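Fructosyl amine: oxygen oxidoreductase (Aspergillus fumigatus, PDB 3DJE) deglycates fructosyl amino acids (Amadori products) oxidatively, using a bound flavin-adenine dinucleotide. Local coordinates at residues S8-G13 against E211-C216; V12-W17 against V35-P40; T31-L36 against M174-V179. All blocks are in the same frame, centred on the assembly; numbering follows the deposited sequence. Where two conformers were deposited one is given.

Interaction 1 (S8-G13 against E211-C216); sequences SLLIVG and ERTFLC. With FAD (flavin-adenine dinucleotide), chain C.
Leu10 and Val12 send both their backbone N-H and C=O groups across to residues 212-216, and four of the five hydrogen bonds of this parallel pair come from them. The straightest runs from Val12 N to Phe214 O, 2.8 Å at 177°; Phe214 N in turn gives to Leu10 O. That same carbonyl oxygen lies in the plane of the Phe214 ring, at its edge, with CD2 3.6 Å from Leu10 O. On the face of Leu9, Ile11 and Phe214, Ile11 CG1 meets Phe214 CD2 obliquely at 4.0 Å, and Leu9 CD2 rests on Arg212 CB. On the other face Val12 and Leu215 run next to each other off the sheet. With CG1 of Val12 anti to its backbone N (chi1 177°), this methyl reaches Leu215 CD1 at 3.9 Å and the adenine at FAD C2A at 3.7 Å. Gly13 passes its CA close by FAD N3A. Arg212 bends back so that NH1 reaches Glu211 O. The first strand of the Rossmann-type FAD-binding fold is thus paired with strand 212-215 and ends beside the adenine. Helices 16-27 and 373-382 pack on the face of Leu9, Ile11 and Phe214, and strand 33-37 flanks 9-12 on its other edge.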
# COMPACT_ATOMS: atom_id res chain seq x y z
N SER A 8 17.63 13.11 -19.11
CA SER A 8 17.50 11.71 -18.69
C SER A 8 17.05 11.62 -17.23
O SER A 8 17.75 12.07 -16.32
CB SER A 8 18.82 10.96 -18.89
OG SER A 8 18.72 9.64 -18.37
N LEU A 9 15.86 11.04 -17.02
CA LEU A 9 15.31 10.83 -15.68
C LEU A 9 15.17 9.33 -15.46
O LEU A 9 14.74 8.60 -16.35
CB LEU A 9 13.94 11.50 -15.53
CG LEU A 9 13.87 12.99 -15.90
CD1 LEU A 9 12.43 13.47 -15.69
CD2 LEU A 9 14.81 13.78 -15.00
N LEU A 10 15.54 8.89 -14.27
CA LEU A 10 15.55 7.46 -13.95
C LEU A 10 14.67 7.21 -12.74
O LEU A 10 14.81 7.92 -11.74
CB LEU A 10 16.97 7.01 -13.63
CG LEU A 10 17.18 5.52 -13.43
CD1 LEU A 10 16.86 4.73 -14.70
CD2 LEU A 10 18.63 5.27 -13.02
N ILE A 11 13.76 6.24 -12.85
CA ILE A 11 12.94 5.86 -11.70
C ILE A 11 13.30 4.45 -11.28
O ILE A 11 13.26 3.53 -12.11
CB ILE A 11 11.43 5.92 -12.01
CG1 ILE A 11 11.04 7.34 -12.42
CG2 ILE A 11 10.60 5.43 -10.81
CD1 ILE A 11 9.66 7.42 -13.01
N VAL A 12 13.70 4.29 -10.02
CA VAL A 12 13.99 2.96 -9.46
C VAL A 12 12.74 2.41 -8.80
O VAL A 12 12.32 2.89 -7.73
CB VAL A 12 15.19 2.99 -8.46
CG1 VAL A 12 15.44 1.57 -7.83
CG2 VAL A 12 16.45 3.50 -9.14
N GLY A 13 12.13 1.44 -9.46
CA GLY A 13 10.89 0.81 -9.02
C GLY A 13 9.69 1.19 -9.88
O GLY A 13 9.36 2.37 -10.01
N GLU A 211 20.19 12.55 -15.13
CA GLU A 211 20.23 13.87 -14.52
C GLU A 211 19.52 13.93 -13.16
O GLU A 211 19.94 14.67 -12.27
CB GLU A 211 19.63 14.90 -15.49
CG GLU A 211 20.47 15.14 -16.73
CD GLU A 211 20.07 16.43 -17.45
OE1 GLU A 211 19.69 17.40 -16.76
OE2 GLU A 211 20.11 16.48 -18.70
N ARG A 212 18.43 13.17 -13.02
CA ARG A 212 17.76 12.98 -11.73
C ARG A 212 17.35 11.52 -11.61
O ARG A 212 16.99 10.90 -12.61
CB ARG A 212 16.47 13.82 -11.63
CG ARG A 212 16.70 15.34 -11.65
CD ARG A 212 17.39 15.83 -10.39
NE ARG A 212 17.47 17.29 -10.34
CZ ARG A 212 18.37 18.02 -11.00
NH1 ARG A 212 19.30 17.44 -11.75
NH2 ARG A 212 18.34 19.34 -10.91
N THR A 213 17.46 10.99 -10.39
CA THR A 213 17.06 9.62 -10.06
C THR A 213 15.99 9.69 -8.98
O THR A 213 16.19 10.36 -7.96
CB THR A 213 18.29 8.82 -9.54
OG1 THR A 213 19.30 8.76 -10.55
CG2 THR A 213 17.90 7.41 -9.11
N PHE A 214 14.87 9.00 -9.21
CA PHE A 214 13.79 8.89 -8.24
C PHE A 214 13.87 7.50 -7.62
O PHE A 214 13.89 6.51 -8.33
CB PHE A 214 12.43 9.00 -8.92
CG PHE A 214 12.16 10.35 -9.55
CD1 PHE A 214 11.38 11.30 -8.88
CD2 PHE A 214 12.65 10.66 -10.82
CE1 PHE A 214 11.11 12.55 -9.47
CE2 PHE A 214 12.38 11.91 -11.41
CZ PHE A 214 11.61 12.85 -10.72
N LEU A 215 13.89 7.45 -6.29
CA LEU A 215 13.91 6.18 -5.59
C LEU A 215 12.49 5.85 -5.12
O LEU A 215 11.97 6.48 -4.20
CB LEU A 215 14.91 6.22 -4.44
CG LEU A 215 15.09 4.93 -3.64
CD1 LEU A 215 15.46 3.78 -4.56
CD2 LEU A 215 16.15 5.14 -2.58
N CYS A 216 11.89 4.86 -5.78
CA CYS A 216 10.50 4.47 -5.54
C CYS A 216 10.41 2.95 -5.38
O CYS A 216 9.52 2.31 -5.93
CB CYS A 216 9.62 4.93 -6.71
SG CYS A 216 9.52 6.71 -6.87
PA FAD C . 5.46 -0.97 -4.29
O1A FAD C . 4.21 -0.76 -5.04
O2A FAD C . 5.60 -2.21 -3.47
O5B FAD C . 6.60 -0.85 -5.37
C5B FAD C . 7.98 -1.11 -5.08
C4B FAD C . 8.64 -1.50 -6.40
O4B FAD C . 10.05 -1.52 -6.09
C3B FAD C . 8.24 -2.96 -6.74
O3B FAD C . 7.58 -3.03 -8.02
C2B FAD C . 9.60 -3.67 -6.76
O2B FAD C . 9.69 -4.67 -7.82
C1B FAD C . 10.59 -2.48 -6.93
N9A FAD C . 11.96 -2.98 -6.60
C8A FAD C . 12.34 -3.81 -5.61
N7A FAD C . 13.67 -4.03 -5.71
C5A FAD C . 14.11 -3.35 -6.77
C6A FAD C . 15.37 -3.21 -7.38
N6A FAD C . 16.44 -3.87 -6.88
N1A FAD C . 15.48 -2.42 -8.47
C2A FAD C . 14.42 -1.78 -8.97
N3A FAD C . 13.21 -1.89 -8.42
C4A FAD C . 13.04 -2.67 -7.33
N1 FAD C . -3.07 1.02 0.59
C2 FAD C . -4.29 1.66 0.37
O2 FAD C . -4.35 2.83 0.01
N3 FAD C . -5.47 0.94 0.58
C4 FAD C . -5.46 -0.38 1.00
O4 FAD C . -6.53 -0.99 1.17
C4X FAD C . -4.23 -1.01 1.23
N5 FAD C . -4.18 -2.33 1.67
C5X FAD C . -2.96 -2.99 1.73
C6 FAD C . -2.95 -4.36 1.97
C7 FAD C . -1.75 -5.06 1.99
C7M FAD C . -1.80 -6.56 2.28
C8 FAD C . -0.55 -4.39 1.74
C8M FAD C . 0.78 -5.19 1.68
C9 FAD C . -0.56 -3.02 1.48
C9A FAD C . -1.77 -2.31 1.47
N10 FAD C . -1.82 -0.92 1.23
C10 FAD C . -3.05 -0.30 1.02
C1' FAD C . -0.58 -0.13 1.17
C2' FAD C . -0.14 0.05 -0.29
O2' FAD C . -0.30 -1.20 -1.00
C3' FAD C . 1.32 0.49 -0.32
O3' FAD C . 1.50 1.57 0.62
C4' FAD C . 1.74 1.01 -1.70
O4' FAD C . 1.30 0.14 -2.74
C5' FAD C . 3.26 1.11 -1.75
O5' FAD C . 3.67 1.65 -3.02
P FAD C . 5.23 1.79 -3.36
O1P FAD C . 5.90 2.55 -2.27
O2P FAD C . 5.29 2.27 -4.76
O3P FAD C . 5.80 0.29 -3.34
O HOH W 1 20.23 14.24 -19.80

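Interaction 2 (V12-W17 against V35-P40); sequences VGAGTW and VLDPYP. With FAD (flavin-adenine dinucleotide), chain C.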
# COMPACT_ATOMS: atom_id res chain seq x y z
N VAL A 12 13.70 4.29 -10.02
CA VAL A 12 13.99 2.96 -9.46
C VAL A 12 12.74 2.41 -8.80
O VAL A 12 12.32 2.89 -7.73
CB VAL A 12 15.19 2.99 -8.46
CG1 VAL A 12 15.44 1.57 -7.83
CG2 VAL A 12 16.45 3.50 -9.14
N GLY A 13 12.13 1.44 -9.46
CA GLY A 13 10.89 0.81 -9.02
C GLY A 13 9.69 1.19 -9.88
O GLY A 13 9.36 2.37 -10.01
N ALA A 14 9.03 0.19 -10.46
CA ALA A 14 7.81 0.38 -11.25
C ALA A 14 6.55 -0.06 -10.48
O ALA A 14 5.61 -0.60 -11.06
CB ALA A 14 7.92 -0.38 -12.58
N GLY A 15 6.56 0.17 -9.17
CA GLY A 15 5.41 -0.15 -8.33
C GLY A 15 4.42 0.99 -8.33
O GLY A 15 4.32 1.76 -9.30
N THR A 16 3.69 1.10 -7.23
CA THR A 16 2.59 2.06 -7.17
C THR A 16 3.07 3.51 -7.41
O THR A 16 2.57 4.22 -8.30
CB THR A 16 1.88 1.99 -5.81
OG1 THR A 16 1.63 0.62 -5.47
CG2 THR A 16 0.57 2.75 -5.87
N TRP A 17 4.04 3.92 -6.62
CA TRP A 17 4.48 5.31 -6.65
C TRP A 17 5.45 5.60 -7.79
O TRP A 17 5.41 6.69 -8.38
CB TRP A 17 5.04 5.69 -5.28
CG TRP A 17 3.98 5.87 -4.22
CD1 TRP A 17 2.68 5.42 -4.25
CD2 TRP A 17 4.14 6.56 -2.99
NE1 TRP A 17 2.02 5.82 -3.10
CE2 TRP A 17 2.90 6.51 -2.31
CE3 TRP A 17 5.22 7.23 -2.38
CZ2 TRP A 17 2.71 7.11 -1.06
CZ3 TRP A 17 5.03 7.83 -1.13
CH2 TRP A 17 3.78 7.75 -0.49
N VAL A 35 12.24 3.63 -16.45
CA VAL A 35 11.87 2.99 -15.18
C VAL A 35 12.47 1.59 -15.13
O VAL A 35 12.33 0.82 -16.10
CB VAL A 35 10.32 2.90 -15.01
CG1 VAL A 35 9.96 2.36 -13.61
CG2 VAL A 35 9.66 4.26 -15.23
N LEU A 36 13.08 1.26 -13.99
CA LEU A 36 13.73 -0.04 -13.78
C LEU A 36 13.03 -0.84 -12.70
O LEU A 36 12.80 -0.34 -11.60
CB LEU A 36 15.19 0.17 -13.33
CG LEU A 36 16.12 0.96 -14.26
CD1 LEU A 36 17.45 1.21 -13.54
CD2 LEU A 36 16.33 0.24 -15.58
N ASP A 37 12.74 -2.11 -12.98
CA ASP A 37 12.13 -2.98 -11.95
C ASP A 37 12.54 -4.44 -12.23
O ASP A 37 12.54 -4.85 -13.37
CB ASP A 37 10.61 -2.82 -12.01
CG ASP A 37 9.90 -3.32 -10.76
OD1 ASP A 37 9.92 -4.54 -10.50
OD2 ASP A 37 9.31 -2.49 -10.03
N PRO A 38 12.87 -5.22 -11.17
CA PRO A 38 13.29 -6.61 -11.33
C PRO A 38 12.16 -7.57 -11.74
O PRO A 38 12.44 -8.73 -12.09
CB PRO A 38 13.83 -6.99 -9.94
CG PRO A 38 13.15 -6.09 -9.00
CD PRO A 38 12.92 -4.79 -9.76
N TYR A 39 10.92 -7.10 -11.70
CA TYR A 39 9.76 -7.90 -12.13
C TYR A 39 9.02 -7.23 -13.30
O TYR A 39 8.99 -6.01 -13.39
CB TYR A 39 8.79 -8.12 -10.97
CG TYR A 39 9.32 -8.98 -9.85
CD1 TYR A 39 8.94 -10.32 -9.74
CD2 TYR A 39 10.19 -8.46 -8.90
CE1 TYR A 39 9.43 -11.12 -8.71
CE2 TYR A 39 10.70 -9.27 -7.86
CZ TYR A 39 10.30 -10.59 -7.78
OH TYR A 39 10.79 -11.39 -6.76
N PRO A 40 8.37 -8.03 -14.18
CA PRO A 40 7.52 -7.42 -15.20
C PRO A 40 6.37 -6.66 -14.54
O PRO A 40 5.94 -7.03 -13.45
CB PRO A 40 6.96 -8.61 -15.98
CG PRO A 40 7.74 -9.80 -15.55
CD PRO A 40 8.34 -9.51 -14.23
PA FAD C . 5.46 -0.97 -4.29
O1A FAD C . 4.21 -0.76 -5.04
O2A FAD C . 5.60 -2.21 -3.47
O5B FAD C . 6.60 -0.85 -5.37
C5B FAD C . 7.98 -1.11 -5.08
C4B FAD C . 8.64 -1.50 -6.40
O4B FAD C . 10.05 -1.52 -6.09
C3B FAD C . 8.24 -2.96 -6.74
O3B FAD C . 7.58 -3.03 -8.02
C2B FAD C . 9.60 -3.67 -6.76
O2B FAD C . 9.69 -4.67 -7.82
C1B FAD C . 10.59 -2.48 -6.93
N9A FAD C . 11.96 -2.98 -6.60
C8A FAD C . 12.34 -3.81 -5.61
N7A FAD C . 13.67 -4.03 -5.71
C5A FAD C . 14.11 -3.35 -6.77
C6A FAD C . 15.37 -3.21 -7.38
N6A FAD C . 16.44 -3.87 -6.88
N1A FAD C . 15.48 -2.42 -8.47
C2A FAD C . 14.42 -1.78 -8.97
N3A FAD C . 13.21 -1.89 -8.42
C4A FAD C . 13.04 -2.67 -7.33
N1 FAD C . -3.07 1.02 0.59
C2 FAD C . -4.29 1.66 0.37
O2 FAD C . -4.35 2.83 0.01
N3 FAD C . -5.47 0.94 0.58
C4 FAD C . -5.46 -0.38 1.00
O4 FAD C . -6.53 -0.99 1.17
C4X FAD C . -4.23 -1.01 1.23
N5 FAD C . -4.18 -2.33 1.67
C5X FAD C . -2.96 -2.99 1.73
C6 FAD C . -2.95 -4.36 1.97
C7 FAD C . -1.75 -5.06 1.99
C7M FAD C . -1.80 -6.56 2.28
C8 FAD C . -0.55 -4.39 1.74
C8M FAD C . 0.78 -5.19 1.68
C9 FAD C . -0.56 -3.02 1.48
C9A FAD C . -1.77 -2.31 1.47
N10 FAD C . -1.82 -0.92 1.23
C10 FAD C . -3.05 -0.30 1.02
C1' FAD C . -0.58 -0.13 1.17
C2' FAD C . -0.14 0.05 -0.29
O2' FAD C . -0.30 -1.20 -1.00
C3' FAD C . 1.32 0.49 -0.32
O3' FAD C . 1.50 1.57 0.62
C4' FAD C . 1.74 1.01 -1.70
O4' FAD C . 1.30 0.14 -2.74
C5' FAD C . 3.26 1.11 -1.75
O5' FAD C . 3.67 1.65 -3.02
P FAD C . 5.23 1.79 -3.36
O1P FAD C . 5.90 2.55 -2.27
O2P FAD C . 5.29 2.27 -4.76
O3P FAD C . 5.80 0.29 -3.34
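Strand 9-12 runs out beside strand 33-37 in parallel, Val12 paired with Leu36, and between residues 12-17 and 35-40 the backbone bond is Gly13 N to Leu36 O at 2.9 Å, the last of those joining the two strands before the chain turns into helix 16-27. Just beyond it the carboxylate of Asp37 takes over. Its OD2 accepts from Ala14 N at 2.7 Å through the anti lone pair, the one away from OD1, and also takes the ribose hydroxyl FAD O3B. OD1 receives the neighbouring hydroxyl FAD O2B, again at 2.7 Å, while its own anti lone pair accepts Tyr39 N in an Asx turn. Four bonds thus hold the carboxylate, two from backbone amides and two from the ribose, and fix its rotation. Asp37 CG sits anti to the backbone N (chi1 -162°), which turns the acid toward Ala14. Beneath it Ala14 CB touches Val35 CG1 at 3.6 Å, and that methyl also lies against Gly13 O, a buried oxygen without a hydrogen-bonding partner. Pro38 closes on the adenine, its CD 3.2 Å from FAD N3A.

Gly15 holds the N-cap position, its CA packed 3.3 Å from FAD O5B. Thr16 N and Trp17 N, in the first turn, point almost straight at the phosphate oxygens FAD O1A and FAD O2P; the helix N-terminus probably adds a favourable dipole. Gly13 and Gly15 fit the GxGxxG pattern of Rossmann-type dinucleotide folds, with an acid ending the second strand to grip the ribose. This beta-alpha-beta unit, strand 9-12, helix 16-27 and strand 33-37, has strand 212-215 beyond 9-12 and strand 177-180 beyond 33-37, from which Phe178 reaches Ala14.

Interaction 3 (T31-L36 against M174-V179); sequences TNVTVL and MGVKFV
Gly175, whose carbonyl joins Thr31 and Val33 through two waters, leaves helix 160-173 in a Schellman motif, its positive phi (114°) turning the chain toward the sheet. One water lies between Gly175 O and Thr31 O, with a weak bond on the glycine side. The other takes a bond from Val33 N at 2.8 Å, gives a weak one to Gly175 O and is also held by Lys177 NZ in one of the two conformers of that lysine. Val176 follows: its CG1 meets Val35 CG2 at 3.7 Å and also Val33 CG1, and its CG2 lies against Val33 CB. Ala26 of helix 16-27 and Ala171 of helix 160-173 pack on this valine.

At Lys177 the parallel pairing begins, its N giving to Val33 O and its O accepting from Val35 N at 2.7 Å. In that same conformer the side chain folds back over the neighbouring strand, bent at chi3 and again at chi4 (-46°), so that Lys177 CE passes 3.3 Å from Thr34 OG1 and 3.5 Å from Asn32 OD1. There NZ also makes a weak bond to Gly175 O within its own segment, while the amide nitrogen of Asn32 is taken by Ser6 O. Here strand 177-180 joins 33-37 as the outermost strand on this side of the parallel array of the Rossmann-type FAD-binding fold.

Phe178 turns to the opposite face from Lys177, leaving the sheet next to Val35. One face of its ring is covered by this valine: Val35 CB comes within 3.9 Å of Phe178 CD1, and Val35 CG2 sits above the plane toward the rim. Ala168, Ala171 and Gln172 of helix 160-173 also touch the phenylalanine. Val179 N gives a nearly straight bond to Val35 O, and on the face of Thr34 and Leu36 its CB packs against Leu36 CD2 at 3.7 Å.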
# COMPACT_ATOMS: atom_id res chain seq x y z
N THR A 31 10.26 13.65 -21.75
CA THR A 31 10.29 12.71 -22.88
C THR A 31 11.44 11.71 -22.83
O THR A 31 11.62 10.94 -23.79
CB THR A 31 10.42 13.46 -24.21
OG1 THR A 31 11.63 14.22 -24.19
CG2 THR A 31 9.25 14.39 -24.42
N ASN A 32 12.22 11.71 -21.75
CA ASN A 32 13.37 10.82 -21.63
C ASN A 32 13.42 10.14 -20.26
O ASN A 32 14.42 10.23 -19.54
CB ASN A 32 14.66 11.60 -21.94
CG ASN A 32 15.88 10.69 -22.09
OD1 ASN A 32 15.76 9.47 -22.20
ND2 ASN A 32 17.07 11.30 -22.08
N VAL A 33 12.35 9.42 -19.94
CA VAL A 33 12.19 8.79 -18.62
C VAL A 33 12.37 7.29 -18.77
O VAL A 33 11.79 6.67 -19.67
CB VAL A 33 10.77 9.06 -18.05
CG1 VAL A 33 10.59 8.42 -16.67
CG2 VAL A 33 10.49 10.57 -18.01
N THR A 34 13.18 6.70 -17.88
CA THR A 34 13.36 5.25 -17.85
C THR A 34 12.99 4.73 -16.47
O THR A 34 13.36 5.32 -15.46
CB THR A 34 14.83 4.87 -18.17
OG1 THR A 34 15.18 5.37 -19.46
CG2 THR A 34 15.01 3.36 -18.18
N VAL A 35 12.24 3.63 -16.45
CA VAL A 35 11.87 2.99 -15.18
C VAL A 35 12.47 1.59 -15.13
O VAL A 35 12.33 0.82 -16.10
CB VAL A 35 10.32 2.90 -15.01
CG1 VAL A 35 9.96 2.36 -13.61
CG2 VAL A 35 9.66 4.26 -15.23
N LEU A 36 13.08 1.26 -13.99
CA LEU A 36 13.73 -0.04 -13.78
C LEU A 36 13.03 -0.84 -12.70
O LEU A 36 12.80 -0.34 -11.60
CB LEU A 36 15.19 0.17 -13.33
CG LEU A 36 16.12 0.96 -14.26
CD1 LEU A 36 17.45 1.21 -13.54
CD2 LEU A 36 16.33 0.24 -15.58
N MSE A 174 3.07 7.18 -23.83
CA MSE A 174 3.53 8.56 -23.85
C MSE A 174 5.05 8.70 -23.88
O MSE A 174 5.58 9.80 -23.81
CB MSE A 174 2.94 9.33 -22.68
CG MSE A 174 1.44 9.39 -22.74
SE MSE A 174 0.83 10.30 -21.17
CE MSE A 174 1.27 12.11 -21.68
N GLY A 175 5.74 7.57 -23.97
CA GLY A 175 7.17 7.57 -24.24
C GLY A 175 8.08 7.07 -23.14
O GLY A 175 9.30 6.97 -23.34
N VAL A 176 7.51 6.73 -21.98
CA VAL A 176 8.33 6.23 -20.88
C VAL A 176 8.85 4.82 -21.22
O VAL A 176 8.11 3.96 -21.72
CB VAL A 176 7.56 6.23 -19.53
CG1 VAL A 176 8.40 5.57 -18.40
CG2 VAL A 176 7.14 7.66 -19.15
N LYS A 177 10.14 4.63 -20.95
CA LYS A 177 10.83 3.36 -21.17
C LYS A 177 10.72 2.53 -19.89
O LYS A 177 11.14 2.98 -18.83
CB LYS A 177 12.30 3.62 -21.50
CG LYS A 177 12.50 4.46 -22.77
CD LYS A 177 13.81 5.26 -22.73
CE LYS A 177 13.63 6.65 -22.10
NZ LYS A 177 12.43 7.39 -22.59
N PHE A 178 10.14 1.34 -20.00
CA PHE A 178 10.14 0.41 -18.86
C PHE A 178 11.10 -0.71 -19.13
O PHE A 178 10.94 -1.45 -20.11
CB PHE A 178 8.74 -0.18 -18.60
CG PHE A 178 7.79 0.78 -17.94
CD1 PHE A 178 7.49 0.67 -16.58
CD2 PHE A 178 7.20 1.80 -18.67
CE1 PHE A 178 6.60 1.57 -15.96
CE2 PHE A 178 6.32 2.70 -18.07
CZ PHE A 178 6.01 2.59 -16.71
N VAL A 179 12.09 -0.85 -18.26
CA VAL A 179 13.07 -1.93 -18.35
C VAL A 179 12.84 -2.84 -17.14
O VAL A 179 13.20 -2.50 -16.01
CB VAL A 179 14.53 -1.40 -18.38
CG1 VAL A 179 15.52 -2.57 -18.48
CG2 VAL A 179 14.71 -0.40 -19.54
O HOH W 2 9.75 9.78 -25.29
O HOH W 3 10.16 9.13 -21.59

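All three contacts lie in one sheet, where the neighbouring strands run 177-180, 33-37, 9-12, 212-215, all parallel. Interaction 3 joins the first two of these and interaction 1 the last two; interaction 2 sits where the middle pair gives way to the cofactor loops. Their centres are 10 to 11 Å apart. Val12 and Gly13 belong to interactions 1 and 2, Val35 and Leu36 to 2 and 3, and a probable hydrogen bond from Leu36 N to Ile11 O (3.0 Å) links the inner strands. Along the chain strand 9-12, helix 16-27 and strand 33-37 come first, then 177-180 and finally 212-215, so distant parts of the sequence flank the unit that holds FAD.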